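Local coordinates for ALBA-Domain Protein (PDB 7DL8), which probably binds RNA as a small Alba-domain protein, at residues R9-V14 with L33-K38; V14-R19 with I49-S54; I28-L33 with K60-V65; S54-L59 with I88-T93. One frame throughout, in Å; residues are numbered along the deposited sequence.

Interaction 1: R9-V14 with L33-K38; sequences RPRNSV and LHDGEK
R11 sends CG away from its backbone N (chi1 -178°) and runs straight on to NE, so its guanidinium reaches across to the turn after helix 22-34. E37 answers with a chain folded at chi2 (-72°), which swings its carboxylate back toward the arginine. R11 NH1 donates to E37 OE2 at 2.7 Å. This bond uses the anti lone pair, away from OE1, and the acceptor is tilted a little from the guanidinium plane. The same oxygen lies 3.4 Å from R11 CD. R11 NH2 meets D35 OD2 at 2.8 Å, but the hydrogen bond is weak because it is bent. The D35 carboxylate stands almost perpendicular to the guanidinium. The other E37 oxygen, OE1, packs 3.3 Å from N12 CB. The N12 amide stays beside OE1, its plane 40° from the carboxylate, and ND2 makes a weak hydrogen bond to E39 O. P10 to S13 form a type I turn that carries R11 and N12. One arginine bridges two acids in a salt-bridge network at the surface. It ties the lead-in to strand 13-16 to the helix-to-strand turn of the same beta-alpha-beta unit, and its charge would partly offset theirs.

Interaction 2: V14-R19 with I49-S54; sequences VRVGYR and INEAVS
V16 comes close to A52 of helix 49-61, with V16 CA and A52 CA 5.6 Å apart, a short spacing that the small alanine permits. V16 points its side chain at the helix. Its CG1 is turned away from the backbone N (chi1 178°) and lies against the chain of E51. The nearest atom there is E51 CD, 3.6 Å from V16 CG1, and E51 CG follows at 3.7 Å from the same methyl. V16 CG1 also reaches A52 N at 3.9 Å, while V16 CG2 is 4.0 Å from A52 CA and V16 CB is 4.1 Å from A52 CB. E51 is extended (chi1 -173°), and its chain crosses the valine at a slant. This places the carboxylate near the backbone of G17, with E51 OE2 3.6 Å from G17 O. That pair is only a contact; no hydrogen bond joins the two segments, and the packing is van der Waals in nature. Behind V16, strand 13-16 pairs in parallel with strand 39-45, and the valine also touches V42 of that strand and F25 of helix 22-34. A52 rests on A44. Further round helix 49-61, I49 and V53 pack on I88 of strand 84-94, while N50 faces N50 of the second subunit. The contact therefore sits where an outermost strand of this chain's sheet meets a helix that also contacts a second subunit.

Interaction 3: I28-L33 with K60-V65; sequences ITKHLL and KDQQMV
K30 NZ is held by two side-chain amides: it donates to Q62 OE1 at 2.8 Å and also bonds to Q105 OE1 of helix 98-123. The bond to Q62 lies in the carbonyl plane on a lone pair, with a C=O...donor angle of 131°. The chain of K30 bends at chi3 (-80°), which turns its end toward the glutamine, and the two side chains cross at about a right angle. Gripped in this way, the ammonium of a buried lysine has polar partners in place of bulk water. Beside this polar pair the contact is apolar. M64 curls back on itself so that its CE touches K30 CD at 3.6 Å. L33 CD1 meets V65 CG1 at 3.8 Å, again with the side chains crossed. L59 of helix 49-61 touches both K30 and V65. Q63 breaks the helix with a positive phi (57°) and ends it in a Schellman motif, after which M64 and V65 lead on toward the sheet. Q63 O accepts a bond from K101, and M64 packs on F98, so helix 98-123 closes this side. The result is a capped helix end leading through a short loop into strand 65-76, packed against the neighbouring helix 22-34. Two helices side by side on a four-stranded sheet are characteristic of the Alba fold.

Interaction 4: S54-L59 with I88-T93; sequences SVVEML and IEIVVT
No flat group takes part where V56 meets I90 and V92; the touching side chains are all branched aliphatics, so the contact is made mainly by methyl groups. V56 points from the helix at the strand, with its CA 7.8 Å from I90 CA. Its torsion (chi1 169°) sets CG1 away from the backbone N and CG2 away from the carbonyl carbon, so both methyls meet the strand and share I90 CG2. V56 CG2 sits against two branches of I90: CG2 at 3.7 Å and CD1 at 3.8 Å. V56 CG1 bridges the strand positions, 4.0 Å from I90 CG2 and 4.2 Å from V92 CG1. V56 thus rests across I90 and V92, two alternate residues of one strand. I90 and V92 face the helix, while V91 between them points away and packs on E39 and Y41. V67 also touches V56, and V65 and V40 flank V92. On another side of the helix, E57 OE2 hydrogen-bonds to T72 OG1 of the second subunit. Here the contact is purely apolar and buried. It is the helix-on-sheet core of the Alba fold, with helix 49-61 lying over the inner strand 84-94 and its neighbour 65-76.

All four interactions belong to one alpha/beta domain. Along the chain, interactions 1, 2 and 3 interlock, since their segments alternate; interaction 4 opens at S54, where interaction 2 ends, but crosses 3. Interactions 1 and 2 share V14, with centres about 16 Å apart. Interactions 1 and 3 share L33, at about 11 Å. Helix 49-61 carries one side of interactions 2, 3 and 4; the centre of interaction 4 is about 9 Å from each of the other two. Interactions 2 and 4 set this helix, which also meets the second subunit, against strands 13-16 and 84-94, interaction 3 joins its end to helix 22-34, and interaction 1 ties the following turn to the start of strand 13-16.

Interaction 1: R9-V14 with L33-K38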
loop_
_atom_site.group_PDB
_atom_site.type_symbol
_atom_site.label_atom_id
_atom_site.label_comp_id
_atom_site.label_asym_id
_atom_site.label_seq_id
_atom_site.Cartn_x
_atom_site.Cartn_y
_atom_site.Cartn_z
ATOM N N ARG A 9 -21.237 -10.082 -7.993
ATOM C CA ARG A 9 -21.469 -8.664 -7.782
ATOM C C ARG A 9 -22.258 -8.081 -8.948
ATOM O O ARG A 9 -22.178 -8.589 -10.070
ATOM C CB ARG A 9 -20.149 -7.897 -7.622
ATOM C CG ARG A 9 -19.861 -7.481 -6.188
ATOM C CD ARG A 9 -18.484 -6.855 -6.036
ATOM N NE ARG A 9 -17.548 -7.319 -7.055
ATOM C CZ ARG A 9 -16.675 -8.305 -6.874
ATOM N NH1 ARG A 9 -16.616 -8.939 -5.710
ATOM N NH2 ARG A 9 -15.861 -8.659 -7.859
ATOM N N PRO A 10 -23.039 -7.028 -8.712
ATOM C CA PRO A 10 -23.801 -6.410 -9.804
ATOM C C PRO A 10 -22.881 -5.846 -10.878
ATOM O O PRO A 10 -21.672 -5.690 -10.694
ATOM C CB PRO A 10 -24.597 -5.303 -9.104
ATOM C CG PRO A 10 -24.662 -5.730 -7.672
ATOM C CD PRO A 10 -23.360 -6.424 -7.408
ATOM N N ARG A 11 -23.484 -5.538 -12.029
ATOM C CA ARG A 11 -22.708 -5.046 -13.162
ATOM C C ARG A 11 -22.077 -3.693 -12.860
ATOM O O ARG A 11 -20.950 -3.416 -13.287
ATOM C CB ARG A 11 -23.587 -4.957 -14.410
ATOM C CG ARG A 11 -22.838 -4.495 -15.652
ATOM C CD ARG A 11 -23.786 -4.092 -16.769
ATOM N NE ARG A 11 -23.065 -3.560 -17.924
ATOM C CZ ARG A 11 -23.247 -2.343 -18.426
ATOM N NH1 ARG A 11 -24.131 -1.521 -17.879
ATOM N NH2 ARG A 11 -22.544 -1.947 -19.479
ATOM N N ASN A 12 -22.784 -2.837 -12.120
ATOM C CA ASN A 12 -22.307 -1.494 -11.814
ATOM C C ASN A 12 -21.486 -1.439 -10.532
ATOM O O ASN A 12 -21.458 -0.399 -9.859
ATOM C CB ASN A 12 -23.485 -0.521 -11.732
ATOM C CG ASN A 12 -24.484 -0.905 -10.661
ATOM O OD1 ASN A 12 -24.459 -2.022 -10.143
ATOM N ND2 ASN A 12 -25.367 0.024 -10.317
ATOM N N SER A 13 -20.815 -2.531 -10.175
ATOM C CA SER A 13 -19.956 -2.579 -9.000
ATOM C C SER A 13 -18.564 -2.991 -9.451
ATOM O O SER A 13 -18.378 -4.097 -9.969
ATOM C CB SER A 13 -20.504 -3.551 -7.953
ATOM O OG SER A 13 -19.480 -3.990 -7.077
ATOM N N VAL A 14 -17.594 -2.106 -9.246
ATOM C CA VAL A 14 -16.206 -2.330 -9.630
ATOM C C VAL A 14 -15.408 -2.589 -8.361
ATOM O O VAL A 14 -15.348 -1.734 -7.470
ATOM C CB VAL A 14 -15.634 -1.138 -10.413
ATOM C CG1 VAL A 14 -14.186 -1.399 -10.802
ATOM C CG2 VAL A 14 -16.483 -0.854 -11.640
ATOM N N LEU A 33 -20.593 4.037 -16.796
ATOM C CA LEU A 33 -21.432 5.228 -16.720
ATOM C C LEU A 33 -21.913 5.647 -18.102
ATOM O O LEU A 33 -23.075 6.034 -18.271
ATOM C CB LEU A 33 -20.666 6.371 -16.053
ATOM C CG LEU A 33 -20.353 6.233 -14.563
ATOM C CD1 LEU A 33 -19.443 7.362 -14.101
ATOM C CD2 LEU A 33 -21.637 6.208 -13.749
ATOM N N HIS A 34 -21.046 5.536 -19.109
ATOM C CA HIS A 34 -21.426 5.912 -20.465
ATOM C C HIS A 34 -22.451 4.949 -21.050
ATOM O O HIS A 34 -23.260 5.347 -21.897
ATOM C CB HIS A 34 -20.181 5.977 -21.349
ATOM C CG HIS A 34 -20.474 6.211 -22.797
ATOM N ND1 HIS A 34 -21.017 7.389 -23.269
ATOM C CD2 HIS A 34 -20.286 5.424 -23.883
ATOM C CE1 HIS A 34 -21.159 7.312 -24.578
ATOM N NE2 HIS A 34 -20.722 6.130 -24.977
ATOM N N ASP A 35 -22.436 3.690 -20.617
ATOM C CA ASP A 35 -23.337 2.665 -21.140
ATOM C C ASP A 35 -24.575 2.478 -20.266
ATOM O O ASP A 35 -25.010 1.349 -20.022
ATOM C CB ASP A 35 -22.588 1.345 -21.305
ATOM C CG ASP A 35 -23.360 0.331 -22.133
ATOM O OD1 ASP A 35 -24.289 0.738 -22.862
ATOM O OD2 ASP A 35 -23.038 -0.873 -22.052
ATOM N N GLY A 36 -25.164 3.565 -19.764
ATOM C CA GLY A 36 -26.473 3.522 -19.153
ATOM C C GLY A 36 -26.492 3.576 -17.637
ATOM O O GLY A 36 -27.476 4.059 -17.062
ATOM N N GLU A 37 -25.445 3.087 -16.974
ATOM C CA GLU A 37 -25.467 2.996 -15.519
ATOM C C GLU A 37 -25.522 4.385 -14.895
ATOM O O GLU A 37 -24.736 5.270 -15.248
ATOM C CB GLU A 37 -24.241 2.241 -15.008
ATOM C CG GLU A 37 -24.113 0.818 -15.530
ATOM C CD GLU A 37 -25.127 -0.133 -14.923
ATOM O OE1 GLU A 37 -25.811 0.254 -13.952
ATOM O OE2 GLU A 37 -25.235 -1.274 -15.418
ATOM N N LYS A 38 -26.459 4.573 -13.963
ATOM C CA LYS A 38 -26.577 5.850 -13.269
ATOM C C LYS A 38 -25.504 6.024 -12.203
ATOM O O LYS A 38 -25.069 7.154 -11.950
ATOM C CB LYS A 38 -27.966 5.980 -12.642
#

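Interaction 2: V14-R19 with I49-S54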
loop_
_atom_site.group_PDB
_atom_site.type_symbol
_atom_site.label_atom_id
_atom_site.label_comp_id
_atom_site.label_asym_id
_atom_site.label_seq_id
_atom_site.Cartn_x
_atom_site.Cartn_y
_atom_site.Cartn_z
ATOM N N VAL A 14 -17.594 -2.106 -9.246
ATOM C CA VAL A 14 -16.206 -2.330 -9.630
ATOM C C VAL A 14 -15.408 -2.589 -8.361
ATOM O O VAL A 14 -15.348 -1.734 -7.470
ATOM C CB VAL A 14 -15.634 -1.138 -10.413
ATOM C CG1 VAL A 14 -14.186 -1.399 -10.802
ATOM C CG2 VAL A 14 -16.483 -0.854 -11.640
ATOM N N ARG A 15 -14.791 -3.765 -8.282
ATOM C CA ARG A 15 -13.995 -4.156 -7.125
ATOM C C ARG A 15 -12.530 -3.884 -7.442
ATOM O O ARG A 15 -11.944 -4.536 -8.315
ATOM C CB ARG A 15 -14.225 -5.627 -6.782
ATOM C CG ARG A 15 -13.146 -6.244 -5.897
ATOM C CD ARG A 15 -13.168 -5.654 -4.499
ATOM N NE ARG A 15 -14.015 -6.430 -3.597
ATOM C CZ ARG A 15 -15.186 -6.010 -3.133
ATOM N NH1 ARG A 15 -15.895 -6.777 -2.317
ATOM N NH2 ARG A 15 -15.651 -4.823 -3.491
ATOM N N VAL A 16 -11.946 -2.916 -6.744
ATOM C CA VAL A 16 -10.545 -2.568 -6.950
ATOM C C VAL A 16 -9.686 -3.559 -6.180
ATOM O O VAL A 16 -9.898 -3.788 -4.983
ATOM C CB VAL A 16 -10.269 -1.121 -6.514
ATOM C CG1 VAL A 16 -8.794 -0.794 -6.681
ATOM C CG2 VAL A 16 -11.125 -0.158 -7.320
ATOM N N GLY A 17 -8.714 -4.144 -6.864
ATOM C CA GLY A 17 -7.915 -5.199 -6.289
ATOM C C GLY A 17 -6.640 -5.396 -7.072
ATOM O O GLY A 17 -6.276 -4.582 -7.924
ATOM N N TYR A 18 -5.965 -6.503 -6.774
ATOM C CA TYR A 18 -4.670 -6.782 -7.371
ATOM C C TYR A 18 -4.796 -7.454 -8.728
ATOM O O TYR A 18 -3.807 -7.516 -9.466
ATOM C CB TYR A 18 -3.866 -7.703 -6.452
ATOM C CG TYR A 18 -4.444 -9.104 -6.415
ATOM C CD1 TYR A 18 -5.631 -9.369 -5.741
ATOM C CD2 TYR A 18 -3.826 -10.155 -7.082
ATOM C CE1 TYR A 18 -6.177 -10.637 -5.718
ATOM C CE2 TYR A 18 -4.366 -11.431 -7.065
ATOM C CZ TYR A 18 -5.539 -11.665 -6.376
ATOM O OH TYR A 18 -6.082 -12.930 -6.350
ATOM N N ARG A 19 -5.980 -7.966 -9.068
ATOM C CA ARG A 19 -6.222 -8.569 -10.373
ATOM C C ARG A 19 -6.300 -7.538 -11.490
ATOM O O ARG A 19 -6.566 -7.913 -12.640
ATOM C CB ARG A 19 -7.515 -9.384 -10.333
ATOM C CG ARG A 19 -7.610 -10.352 -9.164
ATOM C CD ARG A 19 -7.081 -11.724 -9.540
ATOM N NE ARG A 19 -8.163 -12.667 -9.808
ATOM C CZ ARG A 19 -8.054 -13.718 -10.612
ATOM N NH1 ARG A 19 -6.909 -13.964 -11.233
ATOM N NH2 ARG A 19 -9.091 -14.524 -10.798
ATOM N N ILE A 49 -7.843 -0.546 -0.021
ATOM C CA ILE A 49 -8.772 0.561 0.200
ATOM C C ILE A 49 -8.189 1.873 -0.313
ATOM O O ILE A 49 -8.899 2.692 -0.908
ATOM C CB ILE A 49 -9.142 0.645 1.694
ATOM C CG1 ILE A 49 -10.124 -0.470 2.064
ATOM C CG2 ILE A 49 -9.716 2.011 2.039
ATOM C CD1 ILE A 49 -10.404 -0.571 3.548
ATOM N N ASN A 50 -6.887 2.086 -0.109
ATOM C CA ASN A 50 -6.255 3.302 -0.614
ATOM C C ASN A 50 -6.274 3.334 -2.138
ATOM O O ASN A 50 -6.484 4.393 -2.742
ATOM C CB ASN A 50 -4.829 3.432 -0.071
ATOM C CG ASN A 50 -3.874 2.430 -0.681
ATOM O OD1 ASN A 50 -4.154 1.233 -0.719
ATOM N ND2 ASN A 50 -2.735 2.916 -1.160
ATOM N N GLU A 51 -6.050 2.182 -2.778
ATOM C CA GLU A 51 -6.065 2.123 -4.236
ATOM C C GLU A 51 -7.446 2.450 -4.794
ATOM O O GLU A 51 -7.553 3.058 -5.866
ATOM C CB GLU A 51 -5.612 0.739 -4.703
ATOM C CG GLU A 51 -5.435 0.599 -6.207
ATOM C CD GLU A 51 -5.197 -0.840 -6.633
ATOM O OE1 GLU A 51 -4.875 -1.673 -5.760
ATOM O OE2 GLU A 51 -5.336 -1.138 -7.838
ATOM N N ALA A 52 -8.510 2.059 -4.087
ATOM C CA ALA A 52 -9.854 2.453 -4.498
ATOM C C ALA A 52 -10.045 3.961 -4.404
ATOM O O ALA A 52 -10.792 4.540 -5.200
ATOM C CB ALA A 52 -10.902 1.736 -3.650
ATOM N N VAL A 53 -9.392 4.605 -3.436
ATOM C CA VAL A 53 -9.484 6.055 -3.310
ATOM C C VAL A 53 -8.745 6.731 -4.458
ATOM O O VAL A 53 -9.197 7.751 -4.993
ATOM C CB VAL A 53 -8.944 6.503 -1.939
ATOM C CG1 VAL A 53 -8.766 8.015 -1.894
ATOM C CG2 VAL A 53 -9.873 6.039 -0.827
ATOM N N SER A 54 -7.610 6.163 -4.871
ATOM C CA SER A 54 -6.867 6.730 -5.989
ATOM C C SER A 54 -7.630 6.596 -7.301
ATOM O O SER A 54 -7.524 7.470 -8.168
ATOM C CB SER A 54 -5.497 6.059 -6.101
ATOM O OG SER A 54 -4.963 6.195 -7.408
#

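Interaction 3: I28-L33 with K60-V65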
loop_
_atom_site.group_PDB
_atom_site.type_symbol
_atom_site.label_atom_id
_atom_site.label_comp_id
_atom_site.label_asym_id
_atom_site.label_seq_id
_atom_site.Cartn_x
_atom_site.Cartn_y
_atom_site.Cartn_z
ATOM N N ILE A 28 -13.138 1.151 -16.745
ATOM C CA ILE A 28 -14.364 0.379 -16.556
ATOM C C ILE A 28 -15.463 1.266 -15.980
ATOM O O ILE A 28 -16.613 1.232 -16.434
ATOM C CB ILE A 28 -14.097 -0.844 -15.660
ATOM C CG1 ILE A 28 -13.289 -1.898 -16.418
ATOM C CG2 ILE A 28 -15.403 -1.441 -15.163
ATOM C CD1 ILE A 28 -12.740 -2.994 -15.532
ATOM N N THR A 29 -15.122 2.072 -14.971
ATOM C CA THR A 29 -16.106 2.970 -14.376
ATOM C C THR A 29 -16.632 3.968 -15.401
ATOM O O THR A 29 -17.839 4.230 -15.462
ATOM C CB THR A 29 -15.494 3.705 -13.181
ATOM O OG1 THR A 29 -14.934 2.753 -12.266
ATOM C CG2 THR A 29 -16.549 4.534 -12.463
ATOM N N LYS A 30 -15.739 4.532 -16.220
ATOM C CA LYS A 30 -16.171 5.456 -17.263
ATOM C C LYS A 30 -17.059 4.758 -18.284
ATOM O O LYS A 30 -18.083 5.307 -18.707
ATOM C CB LYS A 30 -14.954 6.079 -17.950
ATOM C CG LYS A 30 -14.312 7.214 -17.173
ATOM C CD LYS A 30 -13.286 7.954 -18.019
ATOM C CE LYS A 30 -11.968 7.204 -18.079
ATOM N NZ LYS A 30 -10.877 8.049 -18.639
ATOM N N HIS A 31 -16.679 3.545 -18.693
ATOM C CA HIS A 31 -17.464 2.812 -19.680
ATOM C C HIS A 31 -18.837 2.441 -19.133
ATOM O O HIS A 31 -19.834 2.494 -19.862
ATOM C CB HIS A 31 -16.706 1.562 -20.126
ATOM C CG HIS A 31 -17.536 0.600 -20.917
ATOM N ND1 HIS A 31 -17.902 0.833 -22.226
ATOM C CD2 HIS A 31 -18.068 -0.600 -20.587
ATOM C CE1 HIS A 31 -18.624 -0.179 -22.667
ATOM N NE2 HIS A 31 -18.740 -1.064 -21.691
ATOM N N LEU A 32 -18.908 2.062 -17.855
ATOM C CA LEU A 32 -20.189 1.674 -17.275
ATOM C C LEU A 32 -21.127 2.868 -17.157
ATOM O O LEU A 32 -22.329 2.747 -17.417
ATOM C CB LEU A 32 -19.974 1.027 -15.907
ATOM C CG LEU A 32 -19.403 -0.393 -15.893
ATOM C CD1 LEU A 32 -19.071 -0.823 -14.472
ATOM C CD2 LEU A 32 -20.372 -1.369 -16.539
ATOM N N LEU A 33 -20.593 4.037 -16.796
ATOM C CA LEU A 33 -21.432 5.228 -16.720
ATOM C C LEU A 33 -21.913 5.647 -18.102
ATOM O O LEU A 33 -23.075 6.034 -18.271
ATOM C CB LEU A 33 -20.666 6.371 -16.053
ATOM C CG LEU A 33 -20.353 6.233 -14.563
ATOM C CD1 LEU A 33 -19.443 7.362 -14.101
ATOM C CD2 LEU A 33 -21.637 6.208 -13.749
ATOM N N LYS A 60 -11.986 12.099 -10.485
ATOM C CA LYS A 60 -12.283 13.474 -10.094
ATOM C C LYS A 60 -11.348 14.470 -10.775
ATOM O O LYS A 60 -11.774 15.580 -11.112
ATOM C CB LYS A 60 -12.219 13.609 -8.572
ATOM C CG LYS A 60 -13.441 13.015 -7.874
ATOM C CD LYS A 60 -13.241 12.838 -6.380
ATOM C CE LYS A 60 -13.151 14.171 -5.656
ATOM N NZ LYS A 60 -12.804 13.970 -4.224
ATOM N N ASP A 61 -10.080 14.103 -10.968
ATOM C CA ASP A 61 -9.148 14.978 -11.686
ATOM C C ASP A 61 -9.575 15.175 -13.132
ATOM O O ASP A 61 -9.420 16.265 -13.694
ATOM C CB ASP A 61 -7.735 14.403 -11.663
ATOM C CG ASP A 61 -6.971 14.738 -10.406
ATOM O OD1 ASP A 61 -7.461 15.534 -9.586
ATOM O OD2 ASP A 61 -5.833 14.214 -10.256
ATOM N N GLN A 62 -10.076 14.128 -13.762
ATOM C CA GLN A 62 -10.605 14.225 -15.118
ATOM C C GLN A 62 -11.986 14.867 -15.159
ATOM O O GLN A 62 -12.564 14.987 -16.248
ATOM C CB GLN A 62 -10.658 12.833 -15.777
ATOM C CG GLN A 62 -9.329 12.091 -15.787
ATOM C CD GLN A 62 -9.437 10.685 -16.369
ATOM O OE1 GLN A 62 -10.396 10.363 -17.070
ATOM N NE2 GLN A 62 -8.456 9.840 -16.068
ATOM N N GLN A 63 -12.522 15.265 -14.003
ATOM C CA GLN A 63 -13.820 15.935 -13.908
ATOM C C GLN A 63 -14.926 15.087 -14.534
ATOM O O GLN A 63 -15.840 15.602 -15.181
ATOM C CB GLN A 63 -13.772 17.327 -14.542
ATOM N N MET A 64 -14.842 13.773 -14.334
ATOM C CA MET A 64 -15.794 12.837 -14.919
ATOM C C MET A 64 -16.902 12.424 -13.965
ATOM O O MET A 64 -18.031 12.195 -14.411
ATOM C CB MET A 64 -15.071 11.573 -15.398
ATOM C CG MET A 64 -13.988 11.826 -16.423
ATOM S SD MET A 64 -14.641 12.523 -17.946
ATOM C CE MET A 64 -14.937 11.030 -18.884
ATOM N N VAL A 65 -16.618 12.324 -12.667
ATOM C CA VAL A 65 -17.587 11.818 -11.707
ATOM C C VAL A 65 -17.735 12.806 -10.560
ATOM O O VAL A 65 -16.911 13.701 -10.360
ATOM C CB VAL A 65 -17.198 10.428 -11.155
ATOM C CG1 VAL A 65 -16.844 9.474 -12.286
ATOM C CG2 VAL A 65 -16.048 10.552 -10.164
#

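Interaction 4: S54-L59 with I88-T93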
loop_
_atom_site.group_PDB
_atom_site.type_symbol
_atom_site.label_atom_id
_atom_site.label_comp_id
_atom_site.label_asym_id
_atom_site.label_seq_id
_atom_site.Cartn_x
_atom_site.Cartn_y
_atom_site.Cartn_z
ATOM N N SER A 54 -7.610 6.163 -4.871
ATOM C CA SER A 54 -6.867 6.730 -5.989
ATOM C C SER A 54 -7.630 6.596 -7.301
ATOM O O SER A 54 -7.524 7.470 -8.168
ATOM C CB SER A 54 -5.497 6.059 -6.101
ATOM O OG SER A 54 -4.963 6.195 -7.408
ATOM N N VAL A 55 -8.408 5.523 -7.459
ATOM C CA VAL A 55 -9.222 5.366 -8.662
ATOM C C VAL A 55 -10.275 6.465 -8.739
ATOM O O VAL A 55 -10.523 7.035 -9.810
ATOM C CB VAL A 55 -9.858 3.963 -8.697
ATOM C CG1 VAL A 55 -11.020 3.919 -9.677
ATOM C CG2 VAL A 55 -8.814 2.918 -9.061
ATOM N N VAL A 56 -10.885 6.804 -7.602
ATOM C CA VAL A 56 -11.925 7.827 -7.595
ATOM C C VAL A 56 -11.314 9.214 -7.759
ATOM O O VAL A 56 -11.868 10.072 -8.458
ATOM C CB VAL A 56 -12.763 7.722 -6.308
ATOM C CG1 VAL A 56 -13.678 8.929 -6.157
ATOM C CG2 VAL A 56 -13.568 6.430 -6.304
ATOM N N GLU A 57 -10.160 9.454 -7.129
ATOM C CA GLU A 57 -9.496 10.745 -7.277
ATOM C C GLU A 57 -9.045 10.979 -8.714
ATOM O O GLU A 57 -9.077 12.116 -9.196
ATOM C CB GLU A 57 -8.308 10.842 -6.321
ATOM C CG GLU A 57 -8.691 11.060 -4.862
ATOM C CD GLU A 57 -9.667 12.207 -4.670
ATOM O OE1 GLU A 57 -9.413 13.306 -5.207
ATOM O OE2 GLU A 57 -10.687 12.011 -3.977
ATOM N N MET A 58 -8.628 9.920 -9.412
ATOM C CA MET A 58 -8.285 10.057 -10.824
ATOM C C MET A 58 -9.503 10.453 -11.648
ATOM O O MET A 58 -9.410 11.311 -12.535
ATOM C CB MET A 58 -7.687 8.753 -11.348
ATOM C CG MET A 58 -6.226 8.554 -10.991
ATOM S SD MET A 58 -5.528 7.093 -11.781
ATOM C CE MET A 58 -5.617 7.572 -13.504
ATOM N N LEU A 59 -10.654 9.838 -11.369
ATOM C CA LEU A 59 -11.883 10.226 -12.052
ATOM C C LEU A 59 -12.275 11.658 -11.713
ATOM O O LEU A 59 -12.843 12.361 -12.554
ATOM C CB LEU A 59 -13.016 9.261 -11.696
ATOM C CG LEU A 59 -12.883 7.830 -12.215
ATOM C CD1 LEU A 59 -13.487 6.849 -11.226
ATOM C CD2 LEU A 59 -13.542 7.702 -13.577
ATOM N N ILE A 88 -14.165 -0.350 1.981
ATOM C CA ILE A 88 -14.653 0.972 1.609
ATOM C C ILE A 88 -15.509 0.823 0.359
ATOM O O ILE A 88 -15.310 -0.094 -0.445
ATOM C CB ILE A 88 -13.499 1.974 1.378
ATOM C CG1 ILE A 88 -14.010 3.415 1.445
ATOM C CG2 ILE A 88 -12.808 1.715 0.046
ATOM C CD1 ILE A 88 -12.912 4.456 1.403
ATOM N N GLU A 89 -16.489 1.713 0.211
ATOM C CA GLU A 89 -17.384 1.700 -0.944
ATOM C C GLU A 89 -17.712 3.137 -1.323
ATOM O O GLU A 89 -18.351 3.854 -0.547
ATOM C CB GLU A 89 -18.659 0.908 -0.657
ATOM C CG GLU A 89 -19.591 0.800 -1.853
ATOM C CD GLU A 89 -20.855 0.022 -1.545
ATOM O OE1 GLU A 89 -21.765 0.594 -0.909
ATOM O OE2 GLU A 89 -20.937 -1.160 -1.941
ATOM N N ILE A 90 -17.273 3.555 -2.508
ATOM C CA ILE A 90 -17.517 4.896 -3.024
ATOM C C ILE A 90 -18.516 4.801 -4.167
ATOM O O ILE A 90 -18.310 4.042 -5.122
ATOM C CB ILE A 90 -16.212 5.567 -3.490
ATOM C CG1 ILE A 90 -15.201 5.616 -2.343
ATOM C CG2 ILE A 90 -16.492 6.964 -4.024
ATOM C CD1 ILE A 90 -13.799 5.215 -2.748
ATOM N N VAL A 91 -19.600 5.566 -4.068
ATOM C CA VAL A 91 -20.622 5.627 -5.106
ATOM C C VAL A 91 -20.375 6.881 -5.933
ATOM O O VAL A 91 -20.394 7.998 -5.402
ATOM C CB VAL A 91 -22.036 5.635 -4.503
ATOM C CG1 VAL A 91 -23.085 5.638 -5.606
ATOM C CG2 VAL A 91 -22.225 4.445 -3.576
ATOM N N VAL A 92 -20.146 6.702 -7.232
ATOM C CA VAL A 92 -19.879 7.808 -8.140
ATOM C C VAL A 92 -20.977 7.863 -9.192
ATOM O O VAL A 92 -21.499 6.828 -9.620
ATOM C CB VAL A 92 -18.489 7.681 -8.802
ATOM C CG1 VAL A 92 -17.399 7.643 -7.742
ATOM C CG2 VAL A 92 -18.418 6.439 -9.684
ATOM N N THR A 93 -21.339 9.080 -9.589
ATOM C CA THR A 93 -22.278 9.327 -10.672
ATOM C C THR A 93 -21.622 10.257 -11.682
ATOM O O THR A 93 -20.529 10.780 -11.457
ATOM C CB THR A 93 -23.595 9.934 -10.166
ATOM O OG1 THR A 93 -23.370 11.282 -9.735
ATOM C CG2 THR A 93 -24.156 9.118 -9.009
#